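PDB 7MI0: glycosyltransferase, which probably transfers a sugar from an activated donor to an acceptor, using a two-domain GT-B fold. Local coordinates for residues 182-187 with 306-311; 189-194 with 310-315; 214-219 with 287-292. All blocks are in the same frame, centred on the assembly; numbering follows the deposited sequence.

Contact 1: 182-187 with 306-311; sequences RGVNCD and IIEGQA
V184 presses its isopropyl group onto helix 304-311, and most of the contact is apolar packing centred on this residue. Its two methyls divide the work. CG1 stands anti to the backbone N (chi1 161°) and reaches along the helix to A311, 3.9 Å from V184 CG1 to A311 CB. CG2, beside the backbone N, settles on the preceding turn, where V184 CG2 lies 3.5 Å from I307 CG2. The V184 and I307 side chains run antiparallel alongside one another. From the flank comes the aliphatic part of E308, with E308 CG 3.9 Å from V184 CG2. At the other end, I307 CD1 approaches the backbone of the loop, 3.8 Å from R182 O.

No hydrogen bond links the two segments, and the polar groups find partners outside this interface or within their own segment. E308 is buried and gripped at both carboxylate oxygens: OE1 hydrogen-bonds Y286 OH, and OE2 pairs with R304 in a salt bridge. Its place in the sequence fits the second glutamate of the EX7E motif of retaining GT4 enzymes, which in relatives lies at the donor site. R182 turns its guanidinium away from the helix, NH2 meeting I180 O. Past V184 the loop bends in an Asx turn, with N185 OD1 taking the D187 N-H at 2.9 Å.

The loop 182-187 leaves the last strand of the first sheet, 177-179, and here lies against a helix of the second domain, so the contact sits where the two halves of the GT-B fold meet. Backbone bonds from V184 to F376 and L378 tie the loop to the break between helices 359-375 and 378-393; C186 packs on the first of these, R182 on M381 of the second.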
ATOM      1  N   ARG A 182       5.441   3.341   4.032  1.00 38.31           N
ATOM      2  CA  ARG A 182       4.280   2.575   4.445  1.00 38.68           C
ATOM      3  C   ARG A 182       4.676   1.521   5.469  1.00 45.75           C
ATOM      4  O   ARG A 182       5.754   0.927   5.393  1.00 50.19           O
ATOM      5  CB  ARG A 182       3.629   1.923   3.229  1.00 45.11           C
ATOM      6  CG  ARG A 182       3.136   2.925   2.204  1.00 44.56           C
ATOM      7  CD  ARG A 182       2.090   3.834   2.809  1.00 46.41           C
ATOM      8  NE  ARG A 182       2.654   5.078   3.318  1.00 43.87           N
ATOM      9  CZ  ARG A 182       1.959   6.001   3.970  1.00 43.85           C
ATOM     10  NH1 ARG A 182       0.676   5.830   4.251  1.00 44.46           N
ATOM     11  NH2 ARG A 182       2.566   7.126   4.349  1.00 38.18           N
ATOM     12  N   GLY A 183       3.793   1.285   6.433  1.00 42.16           N
ATOM     13  CA  GLY A 183       4.057   0.362   7.518  1.00 41.60           C
ATOM     14  C   GLY A 183       3.163  -0.859   7.460  1.00 37.92           C
ATOM     15  O   GLY A 183       2.053  -0.809   6.933  1.00 39.72           O
ATOM     16  N   VAL A 184       3.659  -1.959   8.015  1.00 40.34           N
ATOM     17  CA  VAL A 184       2.908  -3.200   8.146  1.00 41.91           C
ATOM     18  C   VAL A 184       2.670  -3.456   9.626  1.00 43.46           C
ATOM     19  O   VAL A 184       3.575  -3.281  10.450  1.00 39.60           O
ATOM     20  CB  VAL A 184       3.648  -4.380   7.482  1.00 36.75           C
ATOM     21  CG1 VAL A 184       3.135  -5.708   8.002  1.00 39.52           C
ATOM     22  CG2 VAL A 184       3.457  -4.318   5.996  1.00 46.85           C
ATOM     23  N   ASN A 185       1.444  -3.845   9.966  1.00 43.46           N
ATOM     24  CA  ASN A 185       1.082  -4.153  11.347  1.00 39.70           C
ATOM     25  C   ASN A 185       1.825  -5.410  11.775  1.00 42.81           C
ATOM     26  O   ASN A 185       1.394  -6.527  11.485  1.00 44.70           O
ATOM     27  CB  ASN A 185      -0.425  -4.335  11.465  1.00 43.05           C
ATOM     28  CG  ASN A 185      -0.892  -4.402  12.900  1.00 43.24           C
ATOM     29  OD1 ASN A 185      -0.156  -4.827  13.788  1.00 49.44           O
ATOM     30  ND2 ASN A 185      -2.126  -3.970  13.139  1.00 53.39           N
ATOM     31  N   CYS A 186       2.945  -5.236  12.476  1.00 45.42           N
ATOM     32  CA  CYS A 186       3.739  -6.383  12.897  1.00 40.84           C
ATOM     33  C   CYS A 186       3.097  -7.158  14.033  1.00 48.71           C
ATOM     34  O   CYS A 186       3.583  -8.244  14.380  1.00 47.44           O
ATOM     35  CB  CYS A 186       5.135  -5.927  13.293  1.00 38.16           C
ATOM     36  SG  CYS A 186       6.087  -5.473  11.860  1.00 45.05           S
ATOM     37  N   ASP A 187       2.026  -6.627  14.620  1.00 47.40           N
ATOM     38  CA  ASP A 187       1.273  -7.393  15.599  1.00 41.05           C
ATOM     39  C   ASP A 187       0.296  -8.341  14.913  1.00 46.10           C
ATOM     40  O   ASP A 187       0.102  -9.469  15.376  1.00 51.47           O
ATOM     41  CB  ASP A 187       0.559  -6.443  16.559  1.00 41.97           C
ATOM     42  CG  ASP A 187       1.492  -5.892  17.633  1.00 57.94           C
ATOM     43  OD1 ASP A 187       2.231  -6.691  18.247  1.00 62.90           O
ATOM     44  OD2 ASP A 187       1.494  -4.662  17.861  1.00 61.81           O
ATOM     45  N   ILE A 306       5.182  -7.043  -0.475  1.00 47.40           N
ATOM     46  CA  ILE A 306       6.589  -7.271  -0.163  1.00 43.56           C
ATOM     47  C   ILE A 306       6.829  -7.092   1.327  1.00 46.86           C
ATOM     48  O   ILE A 306       7.378  -7.974   2.000  1.00 45.52           O
ATOM     49  CB  ILE A 306       7.487  -6.335  -0.986  1.00 46.29           C
ATOM     50  CG1 ILE A 306       7.368  -6.664  -2.472  1.00 51.36           C
ATOM     51  CG2 ILE A 306       8.924  -6.441  -0.506  1.00 47.09           C
ATOM     52  CD1 ILE A 306       7.295  -8.147  -2.736  1.00 51.86           C
ATOM     53  N   ILE A 307       6.415  -5.945   1.863  1.00 45.75           N
ATOM     54  CA  ILE A 307       6.574  -5.689   3.289  1.00 47.65           C
ATOM     55  C   ILE A 307       5.805  -6.724   4.104  1.00 41.34           C
ATOM     56  O   ILE A 307       6.298  -7.225   5.122  1.00 37.76           O
ATOM     57  CB  ILE A 307       6.135  -4.248   3.615  1.00 44.43           C
ATOM     58  CG1 ILE A 307       6.644  -3.286   2.550  1.00 51.78           C
ATOM     59  CG2 ILE A 307       6.715  -3.803   4.925  1.00 48.21           C
ATOM     60  CD1 ILE A 307       6.274  -1.839   2.815  1.00 59.46           C
ATOM     61  N   GLU A 308       4.595  -7.075   3.664  1.00 40.37           N
ATOM     62  CA  GLU A 308       3.815  -8.079   4.381  1.00 44.13           C
ATOM     63  C   GLU A 308       4.518  -9.429   4.374  1.00 45.73           C
ATOM     64  O   GLU A 308       4.538 -10.132   5.391  1.00 45.20           O
ATOM     65  CB  GLU A 308       2.420  -8.208   3.773  1.00 48.99           C
ATOM     66  CG  GLU A 308       1.439  -7.160   4.244  1.00 50.20           C
ATOM     67  CD  GLU A 308       0.093  -7.268   3.554  1.00 54.69           C
ATOM     68  OE1 GLU A 308      -0.060  -8.139   2.669  1.00 49.49           O
ATOM     69  OE2 GLU A 308      -0.811  -6.476   3.897  1.00 56.99           O
ATOM     70  N   GLY A 309       5.102  -9.806   3.236  1.00 43.81           N
ATOM     71  CA  GLY A 309       5.828 -11.064   3.177  1.00 45.19           C
ATOM     72  C   GLY A 309       7.089 -11.052   4.020  1.00 42.52           C
ATOM     73  O   GLY A 309       7.427 -12.049   4.664  1.00 40.08           O
ATOM     74  N   GLN A 310       7.811  -9.931   4.020  1.00 42.65           N
ATOM     75  CA  GLN A 310       8.989  -9.820   4.869  1.00 38.40           C
ATOM     76  C   GLN A 310       8.615  -9.922   6.341  1.00 41.80           C
ATOM     77  O   GLN A 310       9.345 -10.526   7.135  1.00 44.43           O
ATOM     78  CB  GLN A 310       9.712  -8.506   4.590  1.00 38.56           C
ATOM     79  CG  GLN A 310      10.529  -8.500   3.327  1.00 40.14           C
ATOM     80  CD  GLN A 310      11.160  -7.149   3.072  1.00 45.60           C
ATOM     81  OE1 GLN A 310      10.467  -6.131   2.995  1.00 47.21           O
ATOM     82  NE2 GLN A 310      12.483  -7.128   2.944  1.00 45.40           N
ATOM     83  N   ALA A 311       7.478  -9.337   6.727  1.00 42.21           N
ATOM     84  CA  ALA A 311       7.031  -9.443   8.111  1.00 42.99           C
ATOM     85  C   ALA A 311       6.782 -10.894   8.512  1.00 46.43           C
ATOM     86  O   ALA A 311       6.962 -11.257   9.681  1.00 41.95           O
ATOM     87  CB  ALA A 311       5.766  -8.611   8.319  1.00 37.24           C
TER

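Contact 2: 189-194 with 310-315; sequences FDPANL and QAMKKL
M312 hooks its thioether beside the ring of F189 in a Met-aromatic contact, where helix 304-311 of the second GT-B domain gives way to the turn leading into strand 315-319. The methionine chain is bent twice: chi2 (-57°) brings the sulfur to F189, and chi3 (-63°) swings CE on toward P191 and L194. The sulfur rests mainly on the F189 backbone and CB, M312 SD lying 3.6 Å from F189 C and 3.8 Å from F189 CB. It meets the ring at its edge, with M312 SD 5.4 Å from the F189 centroid and 84° off the ring normal; the two side chains are nearly perpendicular. The methyl touches two apolar groups: M312 CE is 4.2 Å from P191 CG and 4.0 Å from L194 CD1. K313, in a left-handed backbone conformation, runs extended past the proline, K313 CD 4.1 Å from P191 CG.

R369 of helix 359-375 joins both sides, hydrogen-bonding F189 O and A311 O through NH1. The loop is folded by an Asx turn at D190 and the short 3-10 segment 191-193. In that turn A192 N donates to D190 OD1 at 3.2 Å, arriving from above the carboxylate plane.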
ATOM      1  N   PHE A 189       0.520  -9.258  11.346  1.00 45.66           N
ATOM      2  CA  PHE A 189       1.439 -10.093  10.572  1.00 47.57           C
ATOM      3  C   PHE A 189       2.586 -10.510  11.486  1.00 46.51           C
ATOM      4  O   PHE A 189       3.663  -9.909  11.512  1.00 44.42           O
ATOM      5  CB  PHE A 189       1.936  -9.354   9.337  1.00 45.10           C
ATOM      6  CG  PHE A 189       0.867  -9.097   8.318  1.00 50.64           C
ATOM      7  CD1 PHE A 189       0.580 -10.040   7.342  1.00 50.95           C
ATOM      8  CD2 PHE A 189       0.142  -7.917   8.339  1.00 51.32           C
ATOM      9  CE1 PHE A 189      -0.409  -9.807   6.406  1.00 49.76           C
ATOM     10  CE2 PHE A 189      -0.850  -7.682   7.403  1.00 50.78           C
ATOM     11  CZ  PHE A 189      -1.123  -8.629   6.437  1.00 46.94           C
ATOM     12  N   ASP A 190       2.336 -11.561  12.259  1.00 47.61           N
ATOM     13  CA  ASP A 190       3.275 -12.065  13.253  1.00 48.40           C
ATOM     14  C   ASP A 190       3.263 -13.586  13.209  1.00 50.02           C
ATOM     15  O   ASP A 190       2.266 -14.208  13.598  1.00 51.26           O
ATOM     16  CB  ASP A 190       2.908 -11.551  14.647  1.00 48.15           C
ATOM     17  CG  ASP A 190       3.859 -12.036  15.735  1.00 48.16           C
ATOM     18  OD1 ASP A 190       4.949 -12.562  15.415  1.00 47.88           O
ATOM     19  OD2 ASP A 190       3.509 -11.883  16.925  1.00 47.54           O
ATOM     20  N   PRO A 191       4.341 -14.219  12.737  1.00 52.10           N
ATOM     21  CA  PRO A 191       4.346 -15.688  12.630  1.00 48.03           C
ATOM     22  C   PRO A 191       4.122 -16.398  13.951  1.00 53.14           C
ATOM     23  O   PRO A 191       3.723 -17.568  13.942  1.00 58.64           O
ATOM     24  CB  PRO A 191       5.736 -15.992  12.060  1.00 39.81           C
ATOM     25  CG  PRO A 191       6.139 -14.732  11.367  1.00 44.13           C
ATOM     26  CD  PRO A 191       5.580 -13.623  12.209  1.00 44.12           C
ATOM     27  N   ALA A 192       4.354 -15.727  15.084  1.00 52.32           N
ATOM     28  CA  ALA A 192       4.078 -16.315  16.390  1.00 53.81           C
ATOM     29  C   ALA A 192       2.588 -16.484  16.659  1.00 55.76           C
ATOM     30  O   ALA A 192       2.224 -17.132  17.645  1.00 61.65           O
ATOM     31  CB  ALA A 192       4.714 -15.465  17.494  1.00 49.79           C
ATOM     32  N   ASN A 193       1.724 -15.930  15.810  1.00 56.60           N
ATOM     33  CA  ASN A 193       0.283 -16.090  15.942  1.00 59.88           C
ATOM     34  C   ASN A 193      -0.263 -17.272  15.154  1.00 66.69           C
ATOM     35  O   ASN A 193      -1.425 -17.644  15.351  1.00 71.71           O
ATOM     36  CB  ASN A 193      -0.433 -14.812  15.496  1.00 56.82           C
ATOM     37  CG  ASN A 193      -0.392 -13.726  16.552  1.00 67.11           C
ATOM     38  OD1 ASN A 193       0.179 -13.909  17.633  1.00 65.79           O
ATOM     39  ND2 ASN A 193      -0.994 -12.583  16.241  1.00 69.79           N
ATOM     40  N   LEU A 194       0.535 -17.866  14.273  1.00 67.07           N
ATOM     41  CA  LEU A 194       0.080 -19.028  13.522  1.00 69.75           C
ATOM     42  C   LEU A 194      -0.027 -20.244  14.434  1.00 77.28           C
ATOM     43  O   LEU A 194       0.874 -20.520  15.234  1.00 74.84           O
ATOM     44  CB  LEU A 194       1.037 -19.316  12.370  1.00 62.13           C
ATOM     45  CG  LEU A 194       1.238 -18.162  11.395  1.00 61.32           C
ATOM     46  CD1 LEU A 194       2.258 -18.545  10.340  1.00 60.57           C
ATOM     47  CD2 LEU A 194      -0.086 -17.755  10.756  1.00 62.62           C
ATOM     48  N   GLN A 310       7.811  -9.931   4.020  1.00 42.65           N
ATOM     49  CA  GLN A 310       8.989  -9.820   4.869  1.00 38.40           C
ATOM     50  C   GLN A 310       8.615  -9.922   6.341  1.00 41.80           C
ATOM     51  O   GLN A 310       9.345 -10.526   7.135  1.00 44.43           O
ATOM     52  CB  GLN A 310       9.712  -8.506   4.590  1.00 38.56           C
ATOM     53  CG  GLN A 310      10.529  -8.500   3.327  1.00 40.14           C
ATOM     54  CD  GLN A 310      11.160  -7.149   3.072  1.00 45.60           C
ATOM     55  OE1 GLN A 310      10.467  -6.131   2.995  1.00 47.21           O
ATOM     56  NE2 GLN A 310      12.483  -7.128   2.944  1.00 45.40           N
ATOM     57  N   ALA A 311       7.478  -9.337   6.727  1.00 42.21           N
ATOM     58  CA  ALA A 311       7.031  -9.443   8.111  1.00 42.99           C
ATOM     59  C   ALA A 311       6.782 -10.894   8.512  1.00 46.43           C
ATOM     60  O   ALA A 311       6.962 -11.257   9.681  1.00 41.95           O
ATOM     61  CB  ALA A 311       5.766  -8.611   8.319  1.00 37.24           C
ATOM     62  N   MET A 312       6.383 -11.736   7.563  1.00 44.11           N
ATOM     63  CA  MET A 312       6.041 -13.117   7.851  1.00 42.35           C
ATOM     64  C   MET A 312       7.231 -14.062   7.730  1.00 44.56           C
ATOM     65  O   MET A 312       7.035 -15.283   7.727  1.00 46.94           O
ATOM     66  CB  MET A 312       4.905 -13.572   6.934  1.00 42.23           C
ATOM     67  CG  MET A 312       3.587 -12.858   7.184  1.00 41.61           C
ATOM     68  SD  MET A 312       2.973 -13.011   8.877  1.00 49.46           S
ATOM     69  CE  MET A 312       2.708 -14.779   8.988  1.00 48.25           C
ATOM     70  N   LYS A 313       8.452 -13.525   7.633  1.00 43.45           N
ATOM     71  CA  LYS A 313       9.689 -14.323   7.608  1.00 49.17           C
ATOM     72  C   LYS A 313       9.742 -15.242   6.385  1.00 44.11           C
ATOM     73  O   LYS A 313      10.094 -16.419   6.481  1.00 44.36           O
ATOM     74  CB  LYS A 313       9.864 -15.133   8.903  1.00 40.45           C
ATOM     75  CG  LYS A 313      10.135 -14.313  10.160  1.00 40.13           C
ATOM     76  CD  LYS A 313      10.257 -15.201  11.398  1.00 47.87           C
ATOM     77  CE  LYS A 313      10.873 -14.451  12.580  1.00 55.73           C
ATOM     78  NZ  LYS A 313      11.029 -15.298  13.798  1.00 65.25           N
ATOM     79  N   LYS A 314       9.412 -14.688   5.221  1.00 43.63           N
ATOM     80  CA  LYS A 314       9.380 -15.444   3.978  1.00 47.78           C
ATOM     81  C   LYS A 314      10.504 -15.010   3.042  1.00 42.57           C
ATOM     82  O   LYS A 314      11.093 -13.938   3.192  1.00 38.50           O
ATOM     83  CB  LYS A 314       8.026 -15.276   3.278  1.00 45.10           C
ATOM     84  CG  LYS A 314       6.852 -15.700   4.132  1.00 46.40           C
ATOM     85  CD  LYS A 314       7.010 -17.145   4.582  1.00 49.78           C
ATOM     86  CE  LYS A 314       6.017 -17.485   5.682  1.00 53.09           C
ATOM     87  NZ  LYS A 314       5.984 -18.936   6.000  1.00 63.60           N
ATOM     88  N   LEU A 315      10.806 -15.867   2.071  1.00 40.10           N
ATOM     89  CA  LEU A 315      11.674 -15.470   0.972  1.00 43.83           C
ATOM     90  C   LEU A 315      10.846 -14.674  -0.028  1.00 48.85           C
ATOM     91  O   LEU A 315       9.841 -15.173  -0.545  1.00 51.07           O
ATOM     92  CB  LEU A 315      12.306 -16.689   0.308  1.00 47.29           C
ATOM     93  CG  LEU A 315      13.306 -17.475   1.157  1.00 45.56           C
ATOM     94  CD1 LEU A 315      13.962 -18.560   0.317  1.00 46.21           C
ATOM     95  CD2 LEU A 315      14.354 -16.551   1.781  1.00 40.08           C
TER

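Contact 3: 214-219 with 287-292; sequences IILMPS and GISDII
I292 and L216 are brought together by a curl in the isoleucine: chi1 of -48° sets I292 CG1 beside its own backbone N, and chi2 of -63° folds CD1 over to L216, 3.7 Å from L216 CB. The two side chains extend together in one direction. D290 likewise keeps CG beside its backbone N (chi1 -49°), which lifts the carboxylate to the start of the neighbouring strand; D290 OD2 takes the I214 N-H at 3.2 Å, from above the carboxylate plane.

Backbone bonds follow. I214 O accepts from D290 N at 3.0 Å and, weakly, from I291 N, as the chain enters strand 291-294. Two residues on, L216 N donates to I291 O at 2.9 Å. I215 pairs with I291 and L216 with I292 in parallel register. The I214 side chain packs on the backbone ahead of that strand, I214 CG1 lying 3.4 Å from I288 O. I215 and I291 share one face, covered by helix 342-355, with L234 of helix 227-235 also on I215; L216 and I292 lie on the other, where P218 CD also meets I292 CG2 at 3.9 Å. S289 packs its CB and OG against L216, while the hydroxyl has its hydrogen-bond partner in L285 O.

Strand 243-247 flanks 214-218 on the side away from 291-294. With the order 3-2-1-4-5-6, this is the pairing of strands 1 and 4 at the centre of a parallel Rossmann-like sheet, the topological switch point of the second GT-B domain.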
ATOM      1  N   ILE A 214       5.478 -23.873  -1.605  1.00 62.52           N
ATOM      2  CA  ILE A 214       4.271 -23.117  -1.919  1.00 64.87           C
ATOM      3  C   ILE A 214       4.673 -21.708  -2.330  1.00 63.85           C
ATOM      4  O   ILE A 214       5.365 -21.009  -1.583  1.00 63.73           O
ATOM      5  CB  ILE A 214       3.296 -23.084  -0.727  1.00 65.94           C
ATOM      6  CG1 ILE A 214       2.975 -24.502  -0.237  1.00 64.35           C
ATOM      7  CG2 ILE A 214       2.026 -22.307  -1.086  1.00 58.79           C
ATOM      8  CD1 ILE A 214       2.424 -25.407  -1.297  1.00 64.76           C
ATOM      9  N   ILE A 215       4.232 -21.289  -3.513  1.00 62.04           N
ATOM     10  CA  ILE A 215       4.501 -19.955  -4.036  1.00 58.38           C
ATOM     11  C   ILE A 215       3.214 -19.150  -3.969  1.00 60.68           C
ATOM     12  O   ILE A 215       2.218 -19.506  -4.607  1.00 66.53           O
ATOM     13  CB  ILE A 215       5.037 -20.008  -5.473  1.00 58.08           C
ATOM     14  CG1 ILE A 215       6.293 -20.870  -5.548  1.00 52.58           C
ATOM     15  CG2 ILE A 215       5.292 -18.604  -5.983  1.00 57.12           C
ATOM     16  CD1 ILE A 215       6.731 -21.156  -6.967  1.00 58.50           C
ATOM     17  N   LEU A 216       3.226 -18.068  -3.204  1.00 55.00           N
ATOM     18  CA  LEU A 216       2.065 -17.202  -3.078  1.00 56.67           C
ATOM     19  C   LEU A 216       2.306 -15.924  -3.865  1.00 58.18           C
ATOM     20  O   LEU A 216       3.291 -15.217  -3.621  1.00 58.28           O
ATOM     21  CB  LEU A 216       1.773 -16.875  -1.616  1.00 57.57           C
ATOM     22  CG  LEU A 216       0.476 -16.102  -1.379  1.00 56.31           C
ATOM     23  CD1 LEU A 216      -0.728 -16.962  -1.746  1.00 57.47           C
ATOM     24  CD2 LEU A 216       0.398 -15.633   0.065  1.00 53.41           C
ATOM     25  N   MET A 217       1.419 -15.635  -4.814  1.00 58.68           N
ATOM     26  CA  MET A 217       1.381 -14.312  -5.427  1.00 58.72           C
ATOM     27  C   MET A 217       0.104 -13.611  -4.993  1.00 57.07           C
ATOM     28  O   MET A 217      -0.960 -13.821  -5.597  1.00 58.41           O
ATOM     29  CB  MET A 217       1.456 -14.390  -6.951  1.00 59.37           C
ATOM     30  CG  MET A 217       1.556 -13.016  -7.574  1.00 51.60           C
ATOM     31  SD  MET A 217       1.471 -13.068  -9.360  1.00 72.99           S
ATOM     32  CE  MET A 217       1.556 -11.318  -9.734  1.00 69.58           C
ATOM     33  N   PRO A 218       0.145 -12.796  -3.950  1.00 57.48           N
ATOM     34  CA  PRO A 218      -1.032 -12.020  -3.526  1.00 58.14           C
ATOM     35  C   PRO A 218      -1.097 -10.704  -4.298  1.00 55.31           C
ATOM     36  O   PRO A 218      -0.615  -9.657  -3.879  1.00 57.39           O
ATOM     37  CB  PRO A 218      -0.781 -11.806  -2.031  1.00 55.35           C
ATOM     38  CG  PRO A 218       0.638 -12.317  -1.755  1.00 54.99           C
ATOM     39  CD  PRO A 218       1.295 -12.554  -3.072  1.00 54.41           C
ATOM     40  N   SER A 219      -1.686 -10.772  -5.483  1.00 56.59           N
ATOM     41  CA  SER A 219      -1.810  -9.623  -6.363  1.00 58.56           C
ATOM     42  C   SER A 219      -3.219  -9.572  -6.922  1.00 64.61           C
ATOM     43  O   SER A 219      -3.777 -10.603  -7.315  1.00 62.91           O
ATOM     44  CB  SER A 219      -0.809  -9.676  -7.525  1.00 59.12           C
ATOM     45  OG  SER A 219       0.489  -9.286  -7.118  1.00 69.60           O
ATOM     46  N   GLY A 287       1.601 -17.847   5.982  1.00 59.09           N
ATOM     47  CA  GLY A 287       2.226 -18.859   6.814  1.00 57.63           C
ATOM     48  C   GLY A 287       2.431 -20.186   6.114  1.00 63.50           C
ATOM     49  O   GLY A 287       3.405 -20.891   6.393  1.00 64.11           O
ATOM     50  N   ILE A 288       1.522 -20.549   5.199  1.00 64.98           N
ATOM     51  CA  ILE A 288       1.662 -21.813   4.477  1.00 63.93           C
ATOM     52  C   ILE A 288       2.598 -21.702   3.289  1.00 58.84           C
ATOM     53  O   ILE A 288       2.947 -22.726   2.691  1.00 62.99           O
ATOM     54  CB  ILE A 288       0.318 -22.365   3.964  1.00 64.25           C
ATOM     55  CG1 ILE A 288      -0.275 -21.446   2.891  1.00 66.43           C
ATOM     56  CG2 ILE A 288      -0.652 -22.569   5.117  1.00 65.99           C
ATOM     57  CD1 ILE A 288      -1.532 -21.992   2.246  1.00 70.43           C
ATOM     58  N   SER A 289       3.021 -20.496   2.941  1.00 56.78           N
ATOM     59  CA  SER A 289       3.863 -20.280   1.778  1.00 59.31           C
ATOM     60  C   SER A 289       5.328 -20.190   2.185  1.00 56.19           C
ATOM     61  O   SER A 289       5.668 -19.899   3.333  1.00 57.35           O
ATOM     62  CB  SER A 289       3.444 -19.009   1.038  1.00 59.60           C
ATOM     63  OG  SER A 289       2.036 -18.946   0.911  1.00 61.11           O
ATOM     64  N   ASP A 290       6.198 -20.448   1.215  1.00 51.70           N
ATOM     65  CA  ASP A 290       7.635 -20.308   1.391  1.00 50.50           C
ATOM     66  C   ASP A 290       8.233 -19.175   0.571  1.00 53.45           C
ATOM     67  O   ASP A 290       9.237 -18.596   0.989  1.00 55.70           O
ATOM     68  CB  ASP A 290       8.343 -21.620   1.020  1.00 57.36           C
ATOM     69  CG  ASP A 290       7.707 -22.836   1.678  1.00 62.39           C
ATOM     70  OD1 ASP A 290       7.580 -22.850   2.923  1.00 69.01           O
ATOM     71  OD2 ASP A 290       7.326 -23.776   0.946  1.00 65.31           O
ATOM     72  N   ILE A 291       7.640 -18.839  -0.575  1.00 54.03           N
ATOM     73  CA  ILE A 291       8.140 -17.787  -1.456  1.00 53.98           C
ATOM     74  C   ILE A 291       6.979 -16.884  -1.855  1.00 53.15           C
ATOM     75  O   ILE A 291       5.936 -17.375  -2.299  1.00 58.82           O
ATOM     76  CB  ILE A 291       8.816 -18.375  -2.708  1.00 52.54           C
ATOM     77  CG1 ILE A 291      10.007 -19.248  -2.316  1.00 46.27           C
ATOM     78  CG2 ILE A 291       9.245 -17.265  -3.658  1.00 49.71           C
ATOM     79  CD1 ILE A 291      10.454 -20.177  -3.420  1.00 54.59           C
ATOM     80  N   ILE A 292       7.165 -15.569  -1.711  1.00 52.20           N
ATOM     81  CA  ILE A 292       6.160 -14.571  -2.073  1.00 49.51           C
ATOM     82  C   ILE A 292       6.631 -13.827  -3.314  1.00 51.26           C
ATOM     83  O   ILE A 292       7.822 -13.524  -3.448  1.00 52.28           O
ATOM     84  CB  ILE A 292       5.896 -13.581  -0.922  1.00 47.05           C
ATOM     85  CG1 ILE A 292       5.684 -14.328   0.392  1.00 49.15           C
ATOM     86  CG2 ILE A 292       4.674 -12.738  -1.227  1.00 54.39           C
ATOM     87  CD1 ILE A 292       4.479 -15.227   0.385  1.00 52.64           C
TER

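Overall arrangement
Contacts 1 and 3 are buried, while contact 2 is partly open to solvent. Contacts 1 and 2 are successive grips of one loop, 182-194, on helix 304-311 and the turn after it; they share A311, and V184 CG1 touches the F189 ring. Both join the loop to the second domain through side-chain packing, without a hydrogen bond between their segments, contact 2 adding sulfur to the methyl packing of contact 1. Contact 3 lies within the second domain's sheet and relies on backbone pairing plus one carboxylate bond. Strand 291-294 leads on to helix 304-311, and hydrogen bonds from K314 NZ to S289 O and from I292 N to L315 O tie contact 2 to contact 3.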